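Local structure of ATP-dependent helicase FUN30 (Saccharomyces cerevisiae S288c, 5GN1) at residues A[69-74]-A[89-94]; A[102-107]-A[353-358]. The protein couples ATP hydrolysis to nucleosome remodelling in DNA repair and heterochromatin organisation, represented here by the C-terminal part of its ATPase domain. One frame throughout, in Å; residues are numbered along the deposited sequence.

Contact 1 of 2, residues A[69-74]-A[89-94]; sequences EIQIVL and AKEKSK
Gln-71 swings its CG opposite the backbone N (chi1 -174°) and runs on extended, so its amide stretches out from helix 60-82. Glu-91, with CG beside its own backbone N, reaches back just as straight from helix 89-94. The two chains cross at about a right angle, amide and carboxylate planes 73° apart, and NE2 of Gln-71 stops 4.0 Å from OE1 of Glu-91, too far for a hydrogen bond. The same OE1 has the carboxylate of Glu-75 close by, a pairing of like charges that could raise the proton affinity of either acid. One residue on in helix 60-82 and one turn on in helix 89-94, the meeting is apolar: CD1 of Ile-72 lies 4.2 Å from CE of Lys-94, a light touch of terminal methyl on last methylene. Lys-94 bends at chi2 (67°); its NZ, beyond CE, remains 5.9 Å from OE2 of Glu-69, at most a loose electrostatic attraction. Ile-72 also packs on Leu-103 of helix 100-110, and the carbonyl of Lys-94 accepts a hydrogen bond from Ser-98, in the loop between helices 89-94 and 100-110. With 116 Å² buried and no direct bond across it, this is a sparse surface contact between two successive helices joined by a short loop, probably part of the helical protrusion that SNF2-family ATPases carry on their second RecA-like lobe.

Contact 2 of 2, residues A[102-107]-A[353-358]; sequences NLIMAL and DIIYDE
Ile-355 points from helix 345-359 at one turn of helix 100-110 and meets Ile-104 and Leu-107 there. From its CB the chain divides. The CG2 branch turns to helix 60-82, where it lies 3.6 Å from CD1 of Ile-70. The CG1 branch takes the way across the contact: CG1 sits beside the backbone N (chi1 -74°) and is itself still 4.7 Å from CD1 of Leu-107. An extended second torsion (chi2 159°) then sends CD1 out to the far helix, where this one methyl does the touching. It reaches CD1 of Leu-107 at 3.6 Å, the two side chains meeting tip to tip, and CD1 of Ile-104 at 3.9 Å, from a chain that comes in at a slant. The two receiving methyls, CD1 of Ile-104 and CD1 of Leu-107, are 4.2 Å apart, so the three terminal carbons form a compact triangle with Ile-355 at one corner. Ile-104 gets there by a folded chain, its second torsion (-48°) bending CD1 toward the neighbour although its CB starts off to the side. All three residues are buried, and the contact consists of van der Waals packing without a polar bond. Ile-315 of helix 315-322 touches both isoleucines, and Leu-351 adds to the apolar surround of Ile-104. Away from this core, Asp-353 forms a salt bridge with Lys-77 of helix 60-82 and Glu-358 another with Lys-318 of helix 315-322. The arrangement is an aliphatic helix-helix core joining the C-terminal helix to the helices that follow strand 49-56, in the helical part of the second RecA-like lobe, probably its SNF2-family protrusion.

From the N terminus, strand 49-56 at the edge of the parallel sheet leads into helix 60-82. Contact 1 closes first, a short-range loop of 14 residues between its segments. The chain then continues into helix 100-110, which opens contact 2, and 245 residues holding the other five strands pass before helix 345-359 closes it. The two loops are therefore in series, neither nested nor crossed. In space they adjoin, with centres about 13 Å apart: Glu-69 packs on Ala-106 and Leu-107, and helix 60-82 touches both partner helices of contact 2. Helix 60-82 thus joins the exposed helix 89-94 to the buried junction between helix 100-110 and the C-terminal helix.

Contact 1 of 2, residues A[69-74]-A[89-94]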
ATOM      1  N   GLU A  69      -0.643 -16.178  -5.634  1.00 27.84           N
ATOM      2  CA  GLU A  69      -2.014 -15.676  -5.664  1.00 30.36           C
ATOM      3  C   GLU A  69      -2.711 -16.035  -6.967  1.00 27.91           C
ATOM      4  O   GLU A  69      -3.916 -16.333  -6.976  1.00 24.11           O
ATOM      5  CB  GLU A  69      -2.033 -14.158  -5.468  1.00 29.01           C
ATOM      6  CG  GLU A  69      -1.660 -13.716  -4.073  1.00 32.53           C
ATOM      7  CD  GLU A  69      -2.608 -14.264  -3.010  1.00 28.52           C
ATOM      8  OE1 GLU A  69      -3.824 -14.398  -3.290  1.00 33.70           O
ATOM      9  OE2 GLU A  69      -2.120 -14.577  -1.908  1.00 42.00           O
ATOM     10  N   ILE A  70      -1.980 -15.972  -8.083  1.00 28.20           N
ATOM     11  CA  ILE A  70      -2.582 -16.307  -9.368  1.00 26.20           C
ATOM     12  C   ILE A  70      -2.945 -17.786  -9.405  1.00 25.45           C
ATOM     13  O   ILE A  70      -3.950 -18.166 -10.014  1.00 25.19           O
ATOM     14  CB  ILE A  70      -1.644 -15.918 -10.530  1.00 28.77           C
ATOM     15  CG1 ILE A  70      -1.613 -14.401 -10.714  1.00 32.72           C
ATOM     16  CG2 ILE A  70      -2.073 -16.595 -11.838  1.00 29.76           C
ATOM     17  CD1 ILE A  70      -2.870 -13.823 -11.373  1.00 29.92           C
ATOM     18  N   GLN A  71      -2.194 -18.619  -8.731  1.00 25.62           N
ATOM     19  CA  GLN A  71      -2.501 -20.035  -8.657  1.00 36.11           C
ATOM     20  C   GLN A  71      -3.813 -20.227  -7.888  1.00 38.77           C
ATOM     21  O   GLN A  71      -4.637 -20.995  -8.304  1.00 34.63           O
ATOM     22  CB  GLN A  71      -1.372 -20.822  -8.019  1.00 39.64           C
ATOM     23  CG  GLN A  71      -1.563 -22.335  -8.038  1.00 50.64           C
ATOM     24  CD  GLN A  71      -0.358 -23.133  -7.550  1.00 58.14           C
ATOM     25  OE1 GLN A  71       0.704 -22.568  -7.266  1.00 59.41           O
ATOM     26  NE2 GLN A  71      -0.518 -24.453  -7.455  1.00 55.20           N
ATOM     27  N   ILE A  72      -4.002 -19.509  -6.783  1.00 33.28           N
ATOM     28  CA  ILE A  72      -5.263 -19.590  -6.048  1.00 25.65           C
ATOM     29  C   ILE A  72      -6.405 -19.097  -6.922  1.00 27.98           C
ATOM     30  O   ILE A  72      -7.478 -19.716  -6.977  1.00 30.74           O
ATOM     31  CB  ILE A  72      -5.169 -18.812  -4.718  1.00 24.69           C
ATOM     32  CG1 ILE A  72      -4.019 -19.356  -3.875  1.00 33.56           C
ATOM     33  CG2 ILE A  72      -6.454 -18.942  -3.948  1.00 28.61           C
ATOM     34  CD1 ILE A  72      -3.743 -18.551  -2.596  1.00 33.17           C
ATOM     35  N   VAL A  73      -6.175 -18.004  -7.666  1.00 26.45           N
ATOM     36  CA  VAL A  73      -7.180 -17.488  -8.594  1.00 20.66           C
ATOM     37  C   VAL A  73      -7.610 -18.570  -9.577  1.00 34.17           C
ATOM     38  O   VAL A  73      -8.799 -18.710  -9.898  1.00 31.45           O
ATOM     39  CB  VAL A  73      -6.642 -16.252  -9.340  1.00 26.08           C
ATOM     40  CG1 VAL A  73      -7.611 -15.854 -10.429  1.00 28.28           C
ATOM     41  CG2 VAL A  73      -6.429 -15.090  -8.370  1.00 23.29           C
ATOM     42  N   LEU A  74      -6.643 -19.329 -10.095  1.00 27.38           N
ATOM     43  CA  LEU A  74      -6.951 -20.419 -11.013  1.00 34.71           C
ATOM     44  C   LEU A  74      -7.764 -21.501 -10.317  1.00 28.06           C
ATOM     45  O   LEU A  74      -8.785 -21.952 -10.841  1.00 34.47           O
ATOM     46  CB  LEU A  74      -5.661 -21.007 -11.579  1.00 32.02           C
ATOM     47  CG  LEU A  74      -4.786 -20.057 -12.400  1.00 34.72           C
ATOM     48  CD1 LEU A  74      -3.492 -20.760 -12.857  1.00 37.42           C
ATOM     49  CD2 LEU A  74      -5.572 -19.492 -13.578  1.00 33.47           C
ATOM     50  N   ALA A  89      -4.398 -30.798   0.263  1.00 56.41           N
ATOM     51  CA  ALA A  89      -5.303 -30.468   1.335  1.00 57.68           C
ATOM     52  C   ALA A  89      -5.295 -29.029   1.765  1.00 54.57           C
ATOM     53  O   ALA A  89      -6.336 -28.439   1.915  1.00 42.94           O
ATOM     54  CB  ALA A  89      -5.009 -31.354   2.517  1.00 47.59           C
ATOM     55  N   LYS A  90      -4.104 -28.490   1.954  1.00 53.96           N
ATOM     56  CA  LYS A  90      -3.947 -27.106   2.350  1.00 56.35           C
ATOM     57  C   LYS A  90      -4.539 -26.151   1.313  1.00 55.15           C
ATOM     58  O   LYS A  90      -5.212 -25.213   1.666  1.00 52.23           O
ATOM     59  CB  LYS A  90      -2.503 -26.776   2.694  1.00 54.71           C
ATOM     60  CG  LYS A  90      -2.298 -25.327   3.089  1.00 63.72           C
ATOM     61  CD  LYS A  90      -3.073 -24.936   4.338  1.00 72.31           C
ATOM     62  CE  LYS A  90      -2.729 -23.533   4.824  1.00 74.17           C
ATOM     63  NZ  LYS A  90      -3.606 -23.006   5.918  1.00 68.37           N
ATOM     64  N   GLU A  91      -4.308 -26.432   0.034  1.00 53.10           N
ATOM     65  CA  GLU A  91      -4.839 -25.597  -1.036  1.00 47.05           C
ATOM     66  C   GLU A  91      -6.374 -25.674  -1.108  1.00 49.65           C
ATOM     67  O   GLU A  91      -7.030 -24.660  -1.339  1.00 46.83           O
ATOM     68  CB  GLU A  91      -4.247 -25.984  -2.376  1.00 48.05           C
ATOM     69  CG  GLU A  91      -2.786 -25.664  -2.495  1.00 51.89           C
ATOM     70  CD  GLU A  91      -2.111 -26.297  -3.683  1.00 59.46           C
ATOM     71  OE1 GLU A  91      -2.753 -26.445  -4.745  1.00 57.12           O
ATOM     72  OE2 GLU A  91      -0.918 -26.649  -3.555  1.00 61.82           O
ATOM     73  N   LYS A  92      -6.956 -26.860  -0.916  1.00 46.31           N
ATOM     74  CA  LYS A  92      -8.411 -26.987  -0.982  1.00 50.95           C
ATOM     75  C   LYS A  92      -9.085 -26.171   0.115  1.00 48.02           C
ATOM     76  O   LYS A  92     -10.045 -25.434  -0.140  1.00 47.84           O
ATOM     77  CB  LYS A  92      -8.825 -28.454  -0.880  1.00 54.25           C
ATOM     78  CG  LYS A  92     -10.337 -28.637  -0.798  1.00 51.36           C
ATOM     79  CD  LYS A  92     -10.722 -30.089  -0.612  1.00 53.49           C
ATOM     80  CE  LYS A  92     -12.149 -30.199  -0.093  1.00 50.69           C
ATOM     81  NZ  LYS A  92     -12.625 -31.612  -0.039  1.00 59.24           N
ATOM     82  N   SER A  93      -8.601 -26.295   1.350  1.00 49.10           N
ATOM     83  CA  SER A  93      -9.251 -25.604   2.460  1.00 50.60           C
ATOM     84  C   SER A  93      -9.117 -24.089   2.332  1.00 47.43           C
ATOM     85  O   SER A  93      -9.985 -23.345   2.806  1.00 38.74           O
ATOM     86  CB  SER A  93      -8.661 -26.088   3.781  1.00 51.21           C
ATOM     87  OG  SER A  93      -7.255 -26.231   3.674  1.00 58.36           O
ATOM     88  N   LYS A  94      -8.048 -23.620   1.675  1.00 45.19           N
ATOM     89  CA  LYS A  94      -7.867 -22.191   1.450  1.00 40.79           C
ATOM     90  C   LYS A  94      -9.055 -21.583   0.716  1.00 36.67           C
ATOM     91  O   LYS A  94      -9.425 -20.431   0.982  1.00 31.65           O
ATOM     92  CB  LYS A  94      -6.571 -21.957   0.668  1.00 39.42           C
ATOM     93  CG  LYS A  94      -6.340 -20.531   0.210  1.00 43.47           C
ATOM     94  CD  LYS A  94      -6.114 -19.583   1.383  1.00 47.70           C
ATOM     95  CE  LYS A  94      -6.088 -18.139   0.904  1.00 49.33           C
ATOM     96  NZ  LYS A  94      -5.655 -17.201   1.974  1.00 54.46           N
TER

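Contact 2 of 2, residues A[102-107]-A[353-358]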
ATOM      1  N   ASN A 102     -11.254 -10.651  -2.160  1.00 22.93           N
ATOM      2  CA  ASN A 102      -9.981 -10.664  -1.446  1.00 27.86           C
ATOM      3  C   ASN A 102      -8.836 -11.227  -2.281  1.00 22.49           C
ATOM      4  O   ASN A 102      -7.673 -10.997  -1.932  1.00 20.66           O
ATOM      5  CB  ASN A 102     -10.085 -11.417  -0.107  1.00 31.03           C
ATOM      6  CG  ASN A 102     -10.572 -12.849  -0.249  1.00 32.67           C
ATOM      7  OD1 ASN A 102      -9.972 -13.665  -0.952  1.00 28.90           O
ATOM      8  ND2 ASN A 102     -11.633 -13.181   0.493  1.00 36.84           N
ATOM      9  N   LEU A 103      -9.123 -11.919  -3.389  1.00 22.86           N
ATOM     10  CA  LEU A 103      -8.044 -12.348  -4.279  1.00 19.17           C
ATOM     11  C   LEU A 103      -7.527 -11.183  -5.113  1.00 20.48           C
ATOM     12  O   LEU A 103      -6.313 -11.016  -5.270  1.00 25.22           O
ATOM     13  CB  LEU A 103      -8.514 -13.487  -5.196  1.00 24.00           C
ATOM     14  CG  LEU A 103      -8.706 -14.866  -4.571  1.00 26.06           C
ATOM     15  CD1 LEU A 103      -9.434 -15.774  -5.553  1.00 30.29           C
ATOM     16  CD2 LEU A 103      -7.373 -15.454  -4.166  1.00 27.98           C
ATOM     17  N   ILE A 104      -8.439 -10.388  -5.677  1.00 22.55           N
ATOM     18  CA  ILE A 104      -8.064  -9.131  -6.329  1.00 24.44           C
ATOM     19  C   ILE A 104      -7.299  -8.230  -5.364  1.00 24.68           C
ATOM     20  O   ILE A 104      -6.340  -7.548  -5.749  1.00 20.95           O
ATOM     21  CB  ILE A 104      -9.322  -8.427  -6.880  1.00 26.46           C
ATOM     22  CG1 ILE A 104      -9.952  -9.225  -8.041  1.00 26.73           C
ATOM     23  CG2 ILE A 104      -9.022  -6.984  -7.291  1.00 23.53           C
ATOM     24  CD1 ILE A 104      -8.997  -9.674  -9.079  1.00 28.18           C
ATOM     25  N   MET A 105      -7.713  -8.206  -4.096  1.00 23.22           N
ATOM     26  CA  MET A 105      -7.012  -7.388  -3.116  1.00 20.31           C
ATOM     27  C   MET A 105      -5.585  -7.874  -2.918  1.00 20.99           C
ATOM     28  O   MET A 105      -4.648  -7.070  -2.851  1.00 18.31           O
ATOM     29  CB  MET A 105      -7.766  -7.397  -1.785  1.00 20.72           C
ATOM     30  CG  MET A 105      -6.998  -6.687  -0.696  1.00 31.23           C
ATOM     31  SD  MET A 105      -6.945  -4.917  -1.055  1.00 42.98           S
ATOM     32  CE  MET A 105      -8.439  -4.430  -0.184  1.00 48.30           C
ATOM     33  N   ALA A 106      -5.404  -9.191  -2.822  1.00 19.17           N
ATOM     34  CA  ALA A 106      -4.071  -9.754  -2.654  1.00 22.09           C
ATOM     35  C   ALA A 106      -3.185  -9.463  -3.864  1.00 20.25           C
ATOM     36  O   ALA A 106      -1.992  -9.178  -3.706  1.00 19.86           O
ATOM     37  CB  ALA A 106      -4.173 -11.260  -2.407  1.00 23.45           C
ATOM     38  N   LEU A 107      -3.739  -9.542  -5.081  1.00 20.68           N
ATOM     39  CA  LEU A 107      -2.942  -9.209  -6.264  1.00 20.58           C
ATOM     40  C   LEU A 107      -2.523  -7.744  -6.243  1.00 19.22           C
ATOM     41  O   LEU A 107      -1.392  -7.409  -6.618  1.00 18.68           O
ATOM     42  CB  LEU A 107      -3.711  -9.517  -7.551  1.00 21.75           C
ATOM     43  CG  LEU A 107      -4.077 -10.980  -7.848  1.00 21.58           C
ATOM     44  CD1 LEU A 107      -4.990 -11.057  -9.054  1.00 20.50           C
ATOM     45  CD2 LEU A 107      -2.845 -11.840  -8.049  1.00 25.30           C
ATOM     46  N   ASP A 353     -12.247 -12.413 -13.803  1.00 29.57           N
ATOM     47  CA  ASP A 353     -12.488 -13.055 -15.067  1.00 33.18           C
ATOM     48  C   ASP A 353     -11.402 -12.665 -16.088  1.00 36.06           C
ATOM     49  O   ASP A 353     -10.846 -13.512 -16.714  1.00 35.66           O
ATOM     50  CB  ASP A 353     -13.846 -12.694 -15.627  1.00 33.11           C
ATOM     51  CG  ASP A 353     -15.002 -13.237 -14.807  1.00 32.77           C
ATOM     52  OD1 ASP A 353     -14.796 -14.067 -13.958  1.00 33.62           O
ATOM     53  OD2 ASP A 353     -16.108 -12.802 -15.013  1.00 33.91           O
ATOM     54  N   ILE A 354     -11.116 -11.379 -16.215  1.00 33.55           N
ATOM     55  CA  ILE A 354     -10.125 -10.891 -17.175  1.00 30.81           C
ATOM     56  C   ILE A 354      -8.770 -11.535 -16.917  1.00 37.51           C
ATOM     57  O   ILE A 354      -8.106 -12.021 -17.838  1.00 35.93           O
ATOM     58  CB  ILE A 354     -10.050  -9.358 -17.114  1.00 35.70           C
ATOM     59  CG1 ILE A 354     -11.372  -8.773 -17.593  1.00 34.94           C
ATOM     60  CG2 ILE A 354      -8.865  -8.830 -17.916  1.00 39.95           C
ATOM     61  CD1 ILE A 354     -11.516  -7.327 -17.317  1.00 37.09           C
ATOM     62  N   ILE A 355      -8.350 -11.564 -15.652  1.00 31.09           N
ATOM     63  CA  ILE A 355      -7.094 -12.208 -15.296  1.00 30.78           C
ATOM     64  C   ILE A 355      -7.111 -13.678 -15.700  1.00 35.55           C
ATOM     65  O   ILE A 355      -6.124 -14.204 -16.230  1.00 35.42           O
ATOM     66  CB  ILE A 355      -6.827 -12.024 -13.793  1.00 27.75           C
ATOM     67  CG1 ILE A 355      -6.409 -10.572 -13.535  1.00 33.14           C
ATOM     68  CG2 ILE A 355      -5.754 -12.974 -13.318  1.00 36.55           C
ATOM     69  CD1 ILE A 355      -6.599 -10.140 -12.113  1.00 35.07           C
ATOM     70  N   TYR A 356      -8.240 -14.352 -15.474  1.00 34.77           N
ATOM     71  CA  TYR A 356      -8.346 -15.772 -15.794  1.00 42.02           C
ATOM     72  C   TYR A 356      -8.324 -16.010 -17.300  1.00 38.27           C
ATOM     73  O   TYR A 356      -7.646 -16.927 -17.776  1.00 45.08           O
ATOM     74  CB  TYR A 356      -9.623 -16.345 -15.177  1.00 38.50           C
ATOM     75  CG  TYR A 356      -9.767 -17.842 -15.348  1.00 42.94           C
ATOM     76  CD1 TYR A 356      -9.024 -18.726 -14.566  1.00 43.64           C
ATOM     77  CD2 TYR A 356     -10.648 -18.374 -16.282  1.00 46.73           C
ATOM     78  CE1 TYR A 356      -9.156 -20.096 -14.712  1.00 40.41           C
ATOM     79  CE2 TYR A 356     -10.786 -19.747 -16.438  1.00 42.43           C
ATOM     80  CZ  TYR A 356     -10.035 -20.600 -15.650  1.00 44.46           C
ATOM     81  OH  TYR A 356     -10.163 -21.964 -15.798  1.00 44.55           O
ATOM     82  N   ASP A 357      -9.061 -15.197 -18.063  1.00 44.11           N
ATOM     83  CA  ASP A 357      -9.128 -15.386 -19.510  1.00 46.44           C
ATOM     84  C   ASP A 357      -7.779 -15.135 -20.171  1.00 46.15           C
ATOM     85  O   ASP A 357      -7.418 -15.825 -21.132  1.00 47.86           O
ATOM     86  CB  ASP A 357     -10.194 -14.471 -20.114  1.00 39.26           C
ATOM     87  CG  ASP A 357     -11.583 -14.785 -19.594  1.00 49.30           C
ATOM     88  OD1 ASP A 357     -11.780 -15.912 -19.092  1.00 52.71           O
ATOM     89  OD2 ASP A 357     -12.481 -13.915 -19.687  1.00 54.11           O
ATOM     90  N   GLU A 358      -7.023 -14.152 -19.674  1.00 44.23           N
ATOM     91  CA  GLU A 358      -5.731 -13.816 -20.254  1.00 43.32           C
ATOM     92  C   GLU A 358      -4.627 -14.787 -19.857  1.00 48.89           C
ATOM     93  O   GLU A 358      -3.543 -14.729 -20.451  1.00 54.85           O
ATOM     94  CB  GLU A 358      -5.340 -12.381 -19.875  1.00 38.75           C
ATOM     95  CG  GLU A 358      -6.328 -11.352 -20.425  1.00 45.43           C
ATOM     96  CD  GLU A 358      -5.840  -9.916 -20.338  1.00 48.85           C
ATOM     97  OE1 GLU A 358      -4.769  -9.674 -19.730  1.00 48.60           O
ATOM     98  OE2 GLU A 358      -6.540  -9.032 -20.887  1.00 42.63           O
TER